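Long-range contact in Pre-mRNA splicing factor PRP8 (Cyanidioschyzon merolae, PDB 6NQI), which is a spliceosomal protein whose RNase H-like domain makes up this chain, and which probably binds the U5, U6 and U2 snRNAs and pre-mRNA introns: residues R80-A85 with I105-G110. Residues are numbered along the deposited sequence; the frame is centred on the assembly and turned at random.
Sequences RGIVLA and IPVRAG
I82 and V83 pair in parallel with V107 and R108, joining the edge strand 107-108 of the RNase H-like domain's mixed sheet to strand 81-84, with helix 90-97 as the crossover of a beta-alpha-beta unit. Three backbone hydrogen bonds knit the strands. I82 uses both its polar atoms on this neighbour: its N donates to P106 O at 3.0 Å, and its O accepts from R108 N at 2.9 Å. The straightest bond, 171° at the hydrogen, runs from L84 N to R108 O. V83 instead turns its backbone to W12 and V14 of strand 11-21, so 81-84 is bonded along both edges. P106 has no N-H for R80 O, against which its CD packs at 3.6 Å; bonding begins with its carbonyl.

The two faces differ. On the one carrying I82 and V107, CD1 of I82 meets CG2 of I105 at 3.7 Å, while L84 CD1 reaches V107 CG1 at 4.0 Å; L93 of helix 90-97 packs against I82, L84 and V107. Branched aliphatic residues suit this helix-facing side. On the other face R108 lies alongside V83. Its CG stands anti to the backbone N (chi1 -176°), and a bend at chi3 (67°) brings the guanidinium beside the valine; V83 CG1 sits 3.9 Å above the R108 guanidinium plane, offset toward the rim. NH2 and CZ thus lie against the valine methyls, leaving the charge probably solvated at the sheet edge.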
loop_
_atom_site.group_PDB
_atom_site.type_symbol
_atom_site.label_atom_id
_atom_site.label_comp_id
_atom_site.label_asym_id
_atom_site.label_seq_id
_atom_site.Cartn_x
_atom_site.Cartn_y
_atom_site.Cartn_z
ATOM N N ARG A 80 -3.958 -4.334 14.157
ATOM C CA ARG A 80 -3.325 -4.291 15.467
ATOM C C ARG A 80 -2.202 -3.264 15.536
ATOM O O ARG A 80 -1.703 -2.991 16.629
ATOM C CB ARG A 80 -2.838 -5.693 15.861
ATOM C CG ARG A 80 -4.004 -6.596 16.244
ATOM C CD ARG A 80 -3.615 -8.050 16.269
ATOM N NE ARG A 80 -3.797 -8.658 17.599
ATOM C CZ ARG A 80 -3.400 -9.891 17.917
ATOM N NH1 ARG A 80 -2.786 -10.654 17.012
ATOM N NH2 ARG A 80 -3.613 -10.371 19.146
ATOM N N GLY A 81 -1.798 -2.707 14.402
ATOM C CA GLY A 81 -0.825 -1.630 14.344
ATOM C C GLY A 81 -0.917 -0.910 13.015
ATOM O O GLY A 81 -1.448 -1.443 12.034
ATOM N N ILE A 82 -0.456 0.341 13.004
ATOM C CA ILE A 82 -0.430 1.179 11.805
ATOM C C ILE A 82 0.993 1.677 11.633
ATOM O O ILE A 82 1.547 2.269 12.562
ATOM C CB ILE A 82 -1.406 2.360 11.911
ATOM C CG1 ILE A 82 -2.844 1.840 11.943
ATOM C CG2 ILE A 82 -1.155 3.341 10.774
ATOM C CD1 ILE A 82 -3.853 2.797 12.543
ATOM N N VAL A 83 1.589 1.434 10.471
ATOM C CA VAL A 83 2.970 1.839 10.213
ATOM C C VAL A 83 2.956 2.835 9.061
ATOM O O VAL A 83 2.543 2.487 7.946
ATOM C CB VAL A 83 3.877 0.635 9.888
ATOM C CG1 VAL A 83 5.350 1.056 9.846
ATOM C CG2 VAL A 83 3.643 -0.530 10.838
ATOM N N LEU A 84 3.422 4.054 9.315
ATOM C CA LEU A 84 3.452 5.121 8.325
ATOM C C LEU A 84 4.825 5.206 7.686
ATOM O O LEU A 84 5.851 5.124 8.369
ATOM C CB LEU A 84 3.111 6.476 8.946
ATOM C CG LEU A 84 1.794 6.558 9.701
ATOM C CD1 LEU A 84 1.636 7.908 10.378
ATOM C CD2 LEU A 84 0.656 6.294 8.729
ATOM N N ALA A 85 4.832 5.351 6.363
ATOM C CA ALA A 85 6.099 5.487 5.664
ATOM C C ALA A 85 6.728 6.846 5.928
ATOM O O ALA A 85 7.955 6.956 5.980
ATOM C CB ALA A 85 5.907 5.252 4.167
ATOM N N ILE A 105 -4.666 2.405 19.176
ATOM C CA ILE A 105 -4.088 1.574 18.134
ATOM C C ILE A 105 -2.686 2.122 17.871
ATOM O O ILE A 105 -2.574 3.252 17.356
ATOM C CB ILE A 105 -4.904 1.586 16.836
ATOM C CG1 ILE A 105 -6.267 0.941 17.012
ATOM C CG2 ILE A 105 -4.136 0.882 15.721
ATOM C CD1 ILE A 105 -7.051 0.910 15.712
ATOM N N PRO A 106 -1.633 1.387 18.187
ATOM C CA PRO A 106 -0.285 1.947 18.070
ATOM C C PRO A 106 -0.014 2.412 16.651
ATOM O O PRO A 106 -0.377 1.752 15.679
ATOM C CB PRO A 106 0.617 0.776 18.471
ATOM C CG PRO A 106 -0.260 -0.102 19.277
ATOM C CD PRO A 106 -1.612 0.002 18.684
ATOM N N VAL A 107 0.546 3.608 16.551
ATOM C CA VAL A 107 0.917 4.223 15.292
ATOM C C VAL A 107 2.422 4.417 15.328
ATOM O O VAL A 107 2.939 5.083 16.230
ATOM C CB VAL A 107 0.163 5.550 15.113
ATOM C CG1 VAL A 107 0.681 6.315 13.914
ATOM C CG2 VAL A 107 -1.312 5.259 14.979
ATOM N N ARG A 108 3.106 3.922 14.306
ATOM C CA ARG A 108 4.557 3.833 14.285
ATOM C C ARG A 108 5.057 4.322 12.936
ATOM O O ARG A 108 4.325 4.320 11.949
ATOM C CB ARG A 108 4.991 2.367 14.551
ATOM C CG ARG A 108 6.485 2.085 14.665
ATOM C CD ARG A 108 6.858 0.555 14.930
ATOM N NE ARG A 108 6.590 -0.449 13.876
ATOM C CZ ARG A 108 7.439 -0.818 12.901
ATOM N NH1 ARG A 108 8.661 -0.294 12.816
ATOM N NH2 ARG A 108 7.078 -1.743 12.014
ATOM N N ALA A 109 6.300 4.780 12.916
ATOM C CA ALA A 109 6.975 5.200 11.705
ATOM C C ALA A 109 7.853 4.054 11.214
ATOM O O ALA A 109 7.723 2.906 11.653
ATOM C CB ALA A 109 7.796 6.466 11.954
ATOM N N GLY A 110 8.740 4.361 10.276
ATOM C CA GLY A 110 9.729 3.411 9.825
ATOM C C GLY A 110 9.316 2.499 8.697
ATOM O O GLY A 110 10.028 1.519 8.436
#